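PDB 2W2K: D-mandelate dehydrogenase from Rhodotorula graminis, which probably interconverts D-mandelate and its 2-oxo acid using a nicotinamide cofactor, and belongs to the D-isomer specific 2-hydroxyacid dehydrogenases. Local coordinates for residues R5-G10 and G50-I55; D11-L16 and I56-E61; A105-R110 and L334-G339. One frame throughout, in Å; residues are numbered along the deposited sequence.

Contact 1. Residues R5-G10 and G50-I55; sequences RVLLLG and GDFEAI
R5 O takes two backbone donors from the facing segment, E53 N at 2.9 Å and A54 N at a longer 3.3 Å. The A54 donor lies in the carbonyl plane, whereas the E53 donor is tilted from it. R5 N, turned to the same side, is met by a side chain: it donates to E53 OE1 over 2.9 Å in a nearly straight bond (164°), and a bend in the glutamate chain, chi2 70°, folds the carboxylate back to that N-H. Two residues on, L7 N donates to A54 O at 3.0 Å. With V6 opposite A54 and L7 opposite I55, this is the register of two parallel neighbours, strands 5-8 and 54-57.

The two sheet faces carry different packing. On the V6 and A54 face, V6 CG2 meets A54 CB at 4.1 Å. On the other face L7 CB sits almost over the centre of the F52 ring, 4.2 Å from the centroid and 11° off its normal, a CH-pi contact, while L7 CD2 reaches the rim at CZ. Farther along that side, L9 CG packs on I55 CG2 at 3.9 Å.

At the entrance to the strand pair R5 NH1 donates to D51 O at 3.0 Å. The acceptor is close to the guanidinium plane, although the nitrogen stands above the plane of the carbonyl. Y49 O also accepts from NH1, and NE forms a salt bridge with E28. F84 of strand 83-86 touches L9 and I55.

The geometry thus implies that main-chain bonds set the strand spacing, apolar side chains fill both faces, and the charged groups gather at the N-terminal end of the pair, where E53 satisfies a backbone N-H in place of a strand carbonyl.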
loop_
_atom_site.group_PDB
_atom_site.type_symbol
_atom_site.label_atom_id
_atom_site.label_comp_id
_atom_site.label_asym_id
_atom_site.label_seq_id
_atom_site.Cartn_x
_atom_site.Cartn_y
_atom_site.Cartn_z
ATOM N N ARG B 5 -27.748 5.040 35.935
ATOM C CA ARG B 5 -26.800 3.950 36.188
ATOM C C ARG B 5 -26.452 3.223 34.859
ATOM O O ARG B 5 -27.350 2.963 34.035
ATOM C CB ARG B 5 -27.413 2.959 37.221
ATOM C CG ARG B 5 -27.891 3.648 38.561
ATOM C CD ARG B 5 -28.463 2.635 39.628
ATOM N NE ARG B 5 -27.401 1.911 40.329
ATOM C CZ ARG B 5 -27.219 0.585 40.361
ATOM N NH1 ARG B 5 -28.056 -0.258 39.752
ATOM N NH2 ARG B 5 -26.184 0.095 41.038
ATOM N N VAL B 6 -25.159 2.933 34.645
ATOM C CA VAL B 6 -24.629 2.391 33.362
ATOM C C VAL B 6 -23.804 1.102 33.587
ATOM O O VAL B 6 -22.792 1.118 34.317
ATOM C CB VAL B 6 -23.759 3.471 32.615
ATOM C CG1 VAL B 6 -23.221 2.954 31.252
ATOM C CG2 VAL B 6 -24.539 4.801 32.430
ATOM N N LEU B 7 -24.239 -0.019 32.981
ATOM C CA LEU B 7 -23.483 -1.276 33.050
ATOM C C LEU B 7 -22.304 -1.213 32.061
ATOM O O LEU B 7 -22.525 -0.980 30.876
ATOM C CB LEU B 7 -24.393 -2.484 32.699
ATOM C CG LEU B 7 -23.719 -3.871 32.866
ATOM C CD1 LEU B 7 -23.530 -4.172 34.351
ATOM C CD2 LEU B 7 -24.586 -4.957 32.223
ATOM N N LEU B 8 -21.082 -1.466 32.556
ATOM C CA LEU B 8 -19.840 -1.480 31.742
ATOM C C LEU B 8 -19.470 -2.903 31.348
ATOM O O LEU B 8 -19.197 -3.718 32.226
ATOM C CB LEU B 8 -18.672 -0.858 32.539
ATOM C CG LEU B 8 -17.261 -0.882 31.910
ATOM C CD1 LEU B 8 -17.250 -0.171 30.529
ATOM C CD2 LEU B 8 -16.239 -0.245 32.826
ATOM N N LEU B 9 -19.495 -3.206 30.038
ATOM C CA LEU B 9 -19.119 -4.523 29.513
ATOM C C LEU B 9 -17.627 -4.577 29.194
ATOM O O LEU B 9 -17.162 -4.022 28.179
ATOM C CB LEU B 9 -19.921 -4.896 28.247
ATOM C CG LEU B 9 -21.434 -5.121 28.272
ATOM C CD1 LEU B 9 -21.912 -5.545 26.846
ATOM C CD2 LEU B 9 -21.869 -6.151 29.324
ATOM N N GLY B 10 -16.873 -5.240 30.064
ATOM C CA GLY B 10 -15.417 -5.321 29.892
ATOM C C GLY B 10 -14.626 -4.114 30.392
ATOM O O GLY B 10 -15.092 -3.382 31.286
ATOM N N GLY B 50 -28.851 -4.616 40.048
ATOM C CA GLY B 50 -29.986 -3.666 40.233
ATOM C C GLY B 50 -30.577 -3.162 38.910
ATOM O O GLY B 50 -30.244 -3.686 37.829
ATOM N N ASP B 51 -31.448 -2.146 38.993
ATOM C CA ASP B 51 -32.017 -1.470 37.814
ATOM C C ASP B 51 -30.961 -0.535 37.197
ATOM O O ASP B 51 -30.409 0.301 37.904
ATOM C CB ASP B 51 -33.220 -0.602 38.215
ATOM C CG ASP B 51 -34.542 -1.378 38.336
ATOM O OD1 ASP B 51 -34.548 -2.631 38.340
ATOM O OD2 ASP B 51 -35.597 -0.694 38.418
ATOM N N PHE B 52 -30.686 -0.670 35.892
ATOM C CA PHE B 52 -29.797 0.288 35.188
ATOM C C PHE B 52 -30.500 0.847 33.934
ATOM O O PHE B 52 -31.438 0.212 33.408
ATOM C CB PHE B 52 -28.392 -0.307 34.879
ATOM C CG PHE B 52 -28.417 -1.677 34.227
ATOM C CD1 PHE B 52 -28.485 -1.806 32.818
ATOM C CD2 PHE B 52 -28.337 -2.840 35.014
ATOM C CE1 PHE B 52 -28.503 -3.073 32.202
ATOM C CE2 PHE B 52 -28.347 -4.128 34.418
ATOM C CZ PHE B 52 -28.412 -4.249 33.006
ATOM N N GLU B 53 -30.077 2.038 33.486
ATOM C CA GLU B 53 -30.718 2.738 32.368
ATOM C C GLU B 53 -29.956 2.670 31.032
ATOM O O GLU B 53 -30.528 2.956 29.965
ATOM C CB GLU B 53 -30.983 4.224 32.738
ATOM C CG GLU B 53 -32.059 4.456 33.818
ATOM C CD GLU B 53 -31.652 4.004 35.222
ATOM O OE1 GLU B 53 -30.528 4.301 35.681
ATOM O OE2 GLU B 53 -32.499 3.388 35.902
ATOM N N ALA B 54 -28.666 2.326 31.096
ATOM C CA ALA B 54 -27.837 2.177 29.892
ATOM C C ALA B 54 -26.796 1.049 30.012
ATOM O O ALA B 54 -26.471 0.589 31.133
ATOM C CB ALA B 54 -27.125 3.545 29.552
ATOM N N ILE B 55 -26.289 0.603 28.851
ATOM C CA ILE B 55 -25.141 -0.277 28.744
ATOM C C ILE B 55 -24.116 0.379 27.778
ATOM O O ILE B 55 -24.517 0.885 26.714
ATOM C CB ILE B 55 -25.551 -1.687 28.153
ATOM C CG1 ILE B 55 -26.577 -2.417 29.050
ATOM C CG2 ILE B 55 -24.299 -2.565 27.955
ATOM C CD1 ILE B 55 -27.521 -3.377 28.235
#

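Contact 2. Residues D11-L16 and I56-E61; sequences DPARHL and IKLAVE
R14 reaches past A59 to E61, joining two loops that leave the C-terminal ends of adjacent parallel strands, 5-8 and 54-57, in a flavodoxin-like five-stranded sheet with strand order 2-1-3-4-5.

The charged interactions form a network of three residues. R14 NH2 is bound to D11 OD2 at 2.6 Å; the oxygen offers its anti lone pair and lies near the guanidinium plane, so this bond grips the group edge-on. The link across to the second loop is looser: R14 NH1 to E61 OE2 is a salt bridge of 3.4 Å whose hydrogen bond is weak, bent to 135°. The guanidinium and carboxylate planes are only 17° apart. An extended chain from CG to NE carries the arginine head this far, and A59 CB approaches R14 NH1 obliquely at 4.1 Å. E61 also packs on an apolar side chain of the other subunit, and its side chain is about 10 Å from G307, an NAD-binding position.

The apolar part rests on one methyl group. L58 CD1 lies against the backbone of P12 and A13, 3.4 Å from A13 N, and touches A13 CB at 4.1 Å. W20 of helix 17-26 packs on both L58 and A13, while E317 of helix 310-330 accepts from the backbone N atoms of R14, H15 and L16, which probably helps to hold this loop in shape.

Water supplies the remaining polar link between the loops: a single molecule donates to D11 O at 2.9 Å and accepts from L58 N at the same distance.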
loop_
_atom_site.group_PDB
_atom_site.type_symbol
_atom_site.label_atom_id
_atom_site.label_comp_id
_atom_site.label_asym_id
_atom_site.label_seq_id
_atom_site.Cartn_x
_atom_site.Cartn_y
_atom_site.Cartn_z
ATOM N N ASP B 11 -13.442 -3.897 29.800
ATOM C CA ASP B 11 -12.486 -2.869 30.265
ATOM C C ASP B 11 -13.008 -1.403 30.197
ATOM O O ASP B 11 -13.790 -1.053 29.307
ATOM C CB ASP B 11 -11.168 -2.946 29.461
ATOM C CG ASP B 11 -10.277 -4.139 29.845
ATOM O OD1 ASP B 11 -10.520 -4.803 30.872
ATOM O OD2 ASP B 11 -9.322 -4.412 29.085
ATOM N N PRO B 12 -12.562 -0.533 31.133
ATOM C CA PRO B 12 -12.880 0.917 31.060
ATOM C C PRO B 12 -12.098 1.606 29.931
ATOM O O PRO B 12 -11.388 0.930 29.165
ATOM C CB PRO B 12 -12.431 1.443 32.434
ATOM C CG PRO B 12 -11.268 0.510 32.802
ATOM C CD PRO B 12 -11.726 -0.857 32.313
ATOM N N ALA B 13 -12.204 2.933 29.837
ATOM C CA ALA B 13 -11.599 3.690 28.717
ATOM C C ALA B 13 -10.059 3.620 28.698
ATOM O O ALA B 13 -9.434 3.514 29.749
ATOM C CB ALA B 13 -12.094 5.181 28.731
ATOM N N ARG B 14 -9.463 3.652 27.503
ATOM C CA ARG B 14 -7.992 3.634 27.343
ATOM C C ARG B 14 -7.395 4.890 26.682
ATOM O O ARG B 14 -6.174 5.086 26.718
ATOM C CB ARG B 14 -7.551 2.400 26.522
ATOM C CG ARG B 14 -7.771 1.052 27.188
ATOM C CD ARG B 14 -7.690 -0.098 26.155
ATOM N NE ARG B 14 -8.134 -1.380 26.715
ATOM C CZ ARG B 14 -8.777 -2.325 26.034
ATOM N NH1 ARG B 14 -9.071 -2.156 24.747
ATOM N NH2 ARG B 14 -9.144 -3.441 26.642
ATOM N N HIS B 15 -8.228 5.718 26.057
ATOM C CA HIS B 15 -7.729 6.800 25.191
ATOM C C HIS B 15 -8.173 8.190 25.649
ATOM O O HIS B 15 -7.346 9.112 25.731
ATOM C CB HIS B 15 -8.086 6.536 23.706
ATOM C CG HIS B 15 -7.547 5.228 23.193
ATOM N ND1 HIS B 15 -8.319 4.089 23.079
ATOM C CD2 HIS B 15 -6.297 4.869 22.817
ATOM C CE1 HIS B 15 -7.571 3.089 22.648
ATOM N NE2 HIS B 15 -6.343 3.540 22.467
ATOM N N LEU B 16 -9.461 8.338 25.963
ATOM C CA LEU B 16 -10.050 9.647 26.261
ATOM C C LEU B 16 -10.246 9.837 27.769
ATOM O O LEU B 16 -11.373 9.786 28.270
ATOM C CB LEU B 16 -11.386 9.818 25.527
ATOM C CG LEU B 16 -11.338 9.790 23.983
ATOM C CD1 LEU B 16 -12.708 10.169 23.416
ATOM C CD2 LEU B 16 -10.262 10.713 23.426
ATOM N N ILE B 56 -22.825 0.322 28.126
ATOM C CA ILE B 56 -21.707 0.799 27.265
ATOM C C ILE B 56 -20.612 -0.280 27.025
ATOM O O ILE B 56 -20.266 -1.082 27.928
ATOM C CB ILE B 56 -21.073 2.150 27.854
ATOM C CG1 ILE B 56 -20.287 2.938 26.771
ATOM C CG2 ILE B 56 -20.301 1.891 29.160
ATOM C CD1 ILE B 56 -19.828 4.391 27.157
ATOM N N LYS B 57 -20.090 -0.300 25.797
ATOM C CA LYS B 57 -19.097 -1.308 25.343
ATOM C C LYS B 57 -18.051 -0.533 24.512
ATOM O O LYS B 57 -18.311 -0.156 23.340
ATOM C CB LYS B 57 -19.829 -2.397 24.511
ATOM C CG LYS B 57 -18.980 -3.683 24.121
ATOM C CD LYS B 57 -19.778 -4.522 23.091
ATOM C CE LYS B 57 -19.109 -5.854 22.659
ATOM N NZ LYS B 57 -17.819 -5.707 21.887
ATOM N N LEU B 58 -16.886 -0.265 25.125
ATOM C CA LEU B 58 -15.906 0.719 24.601
ATOM C C LEU B 58 -14.977 0.232 23.469
ATOM O O LEU B 58 -14.295 1.053 22.820
ATOM C CB LEU B 58 -15.061 1.296 25.759
ATOM C CG LEU B 58 -15.846 2.110 26.815
ATOM C CD1 LEU B 58 -15.009 2.320 28.095
ATOM C CD2 LEU B 58 -16.251 3.444 26.273
ATOM N N ALA B 59 -14.932 -1.082 23.245
ATOM C CA ALA B 59 -14.065 -1.667 22.219
ATOM C C ALA B 59 -14.688 -2.943 21.645
ATOM O O ALA B 59 -15.439 -3.640 22.324
ATOM C CB ALA B 59 -12.649 -1.985 22.788
ATOM N N VAL B 60 -14.320 -3.264 20.409
ATOM C CA VAL B 60 -14.889 -4.436 19.713
ATOM C C VAL B 60 -14.529 -5.727 20.456
ATOM O O VAL B 60 -15.371 -6.648 20.604
ATOM C CB VAL B 60 -14.420 -4.478 18.221
ATOM C CG1 VAL B 60 -14.710 -5.848 17.589
ATOM C CG2 VAL B 60 -15.106 -3.374 17.410
ATOM N N GLU B 61 -13.289 -5.780 20.951
ATOM C CA GLU B 61 -12.790 -6.949 21.696
ATOM C C GLU B 61 -13.206 -7.030 23.187
ATOM O O GLU B 61 -12.825 -7.985 23.873
ATOM C CB GLU B 61 -11.248 -7.057 21.578
ATOM C CG GLU B 61 -10.447 -5.955 22.292
ATOM C CD GLU B 61 -10.226 -4.689 21.447
ATOM O OE1 GLU B 61 -10.854 -4.514 20.380
ATOM O OE2 GLU B 61 -9.402 -3.858 21.865
HETATM O O HOH W 1 -15.976 -1.717 27.494
#

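Contact 3. Residues A105-R110 and L334-G339; sequences AFANSR and LLTPAG
L334 CD1 is the apolar centre of the contact, wedged between two alanine methyls of strand 105-107: it lies 4.1 Å from both A105 CB and A107 CB. F106, with CG anti to its own N (chi1 -173°), lays its ring beside A338, CD2 to CB 4.1 Å, and meets F84 edge-to-face.

A338 N donates to F106 O at 3.1 Å, nearly straight at 170°, and N108 N makes a weak bond to T336 O; together they frame a single bridge, A107 with P337. T336 OG1 donates to N108 O at 2.7 Å, from above the carbonyl plane, while its CG2 lies over one face of the R110 guanidinium. A valine in place of T336 has no hydroxyl, so N108 O would probably be left without this donor, with a methyl group facing it.

At the polar edge one water joins N108 OD1, R110 NE and P337 O, and another joins R110 NH2 to P337 O. N108 OD1 also accepts from R110 N (3.2 Å), an Asx turn. It follows 105-107, one of the two outer strands of the parallel sheet, with the R110 side chain about 7 Å from that of A173 in the NAD site.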
loop_
_atom_site.group_PDB
_atom_site.type_symbol
_atom_site.label_atom_id
_atom_site.label_comp_id
_atom_site.label_asym_id
_atom_site.label_seq_id
_atom_site.Cartn_x
_atom_site.Cartn_y
_atom_site.Cartn_z
ATOM N N ALA B 105 -33.280 1.402 22.791
ATOM C CA ALA B 105 -32.635 2.016 21.626
ATOM C C ALA B 105 -31.195 1.519 21.507
ATOM O O ALA B 105 -30.513 1.359 22.521
ATOM C CB ALA B 105 -32.642 3.566 21.770
ATOM N N PHE B 106 -30.731 1.282 20.278
ATOM C CA PHE B 106 -29.336 0.848 20.039
ATOM C C PHE B 106 -28.566 1.862 19.157
ATOM O O PHE B 106 -29.134 2.474 18.242
ATOM C CB PHE B 106 -29.304 -0.566 19.413
ATOM C CG PHE B 106 -27.903 -1.174 19.284
ATOM C CD1 PHE B 106 -27.194 -1.603 20.422
ATOM C CD2 PHE B 106 -27.320 -1.360 18.018
ATOM C CE1 PHE B 106 -25.895 -2.172 20.310
ATOM C CE2 PHE B 106 -26.030 -1.926 17.893
ATOM C CZ PHE B 106 -25.314 -2.328 19.056
ATOM N N ALA B 107 -27.283 2.028 19.452
ATOM C CA ALA B 107 -26.343 2.763 18.604
ATOM C C ALA B 107 -25.065 1.949 18.413
ATOM O O ALA B 107 -24.494 1.426 19.394
ATOM C CB ALA B 107 -25.996 4.114 19.240
ATOM N N ASN B 108 -24.620 1.833 17.158
ATOM C CA ASN B 108 -23.243 1.394 16.884
ATOM C C ASN B 108 -22.309 2.631 16.805
ATOM O O ASN B 108 -22.667 3.712 17.290
ATOM C CB ASN B 108 -23.170 0.521 15.618
ATOM C CG ASN B 108 -23.674 1.242 14.355
ATOM O OD1 ASN B 108 -23.769 2.463 14.309
ATOM N ND2 ASN B 108 -23.962 0.457 13.297
ATOM N N SER B 109 -21.120 2.460 16.231
ATOM C CA SER B 109 -20.161 3.552 16.056
ATOM C C SER B 109 -19.834 3.690 14.552
ATOM O O SER B 109 -18.676 3.863 14.172
ATOM C CB SER B 109 -18.898 3.324 16.942
ATOM O OG SER B 109 -19.247 3.257 18.339
ATOM N N ARG B 110 -20.877 3.617 13.712
ATOM C CA ARG B 110 -20.756 3.822 12.247
ATOM C C ARG B 110 -19.930 5.069 11.851
ATOM O O ARG B 110 -20.166 6.205 12.355
ATOM C CB ARG B 110 -22.159 3.851 11.584
ATOM C CG ARG B 110 -22.163 4.170 10.077
ATOM C CD ARG B 110 -23.592 4.358 9.502
ATOM N NE ARG B 110 -24.406 5.307 10.268
ATOM C CZ ARG B 110 -24.320 6.637 10.194
ATOM N NH1 ARG B 110 -23.438 7.231 9.387
ATOM N NH2 ARG B 110 -25.097 7.384 10.960
ATOM N N LEU B 334 -29.786 10.204 19.282
ATOM C CA LEU B 334 -28.509 9.502 19.025
ATOM C C LEU B 334 -27.870 9.974 17.702
ATOM O O LEU B 334 -28.575 10.313 16.739
ATOM C CB LEU B 334 -28.740 7.970 18.970
ATOM C CG LEU B 334 -29.257 7.199 20.215
ATOM C CD1 LEU B 334 -29.685 5.732 19.872
ATOM C CD2 LEU B 334 -28.233 7.232 21.347
ATOM N N LEU B 335 -26.542 10.013 17.678
ATOM C CA LEU B 335 -25.769 10.397 16.480
ATOM C C LEU B 335 -25.707 9.253 15.457
ATOM O O LEU B 335 -25.727 9.488 14.234
ATOM C CB LEU B 335 -24.352 10.815 16.884
ATOM C CG LEU B 335 -24.136 12.045 17.787
ATOM C CD1 LEU B 335 -22.688 12.096 18.318
ATOM C CD2 LEU B 335 -24.520 13.358 17.084
ATOM N N THR B 336 -25.646 8.019 15.967
ATOM C CA THR B 336 -25.447 6.804 15.139
ATOM C C THR B 336 -26.413 5.656 15.478
ATOM O O THR B 336 -25.983 4.555 15.829
ATOM C CB THR B 336 -23.973 6.279 15.196
ATOM O OG1 THR B 336 -23.553 6.113 16.570
ATOM C CG2 THR B 336 -23.009 7.243 14.480
ATOM N N PRO B 337 -27.734 5.891 15.343
ATOM C CA PRO B 337 -28.677 4.823 15.658
ATOM C C PRO B 337 -28.569 3.674 14.658
ATOM O O PRO B 337 -28.176 3.890 13.495
ATOM C CB PRO B 337 -30.039 5.498 15.486
ATOM C CG PRO B 337 -29.784 6.614 14.501
ATOM C CD PRO B 337 -28.426 7.119 14.895
ATOM N N ALA B 338 -28.876 2.469 15.134
ATOM C CA ALA B 338 -29.090 1.304 14.280
ATOM C C ALA B 338 -30.334 0.567 14.762
ATOM O O ALA B 338 -30.484 0.295 15.972
ATOM C CB ALA B 338 -27.861 0.373 14.289
ATOM N N GLY B 339 -31.213 0.213 13.819
ATOM C CA GLY B 339 -32.497 -0.399 14.154
ATOM C C GLY B 339 -33.525 0.688 14.422
ATOM O O GLY B 339 -33.387 1.802 13.905
HETATM O O HOH W 2 -32.308 0.626 17.882
HETATM O O HOH W 3 -25.502 3.731 12.502
HETATM O O HOH W 4 -27.585 6.031 11.681
#

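In the fold
All three contacts reach the same parallel sheet, but at different depths. Contact 1 is the buried one, formed between neighbouring strands inside the sheet. Contact 2 continues from the same two strands and touches it directly, L7 O and L9 N probably bonding to the backbone of I56, yet it is partly buried and adds charge and water to the packing of L58, in place of the regular main-chain pairing of contact 1. Contact 3, also partly buried, lies at an outer strand, 105-107, about 17 Å between centres from each of the others and touching neither. There a segment without regular structure is joined by a single bridge, a threonine hydroxyl and waters around a small apolar centre.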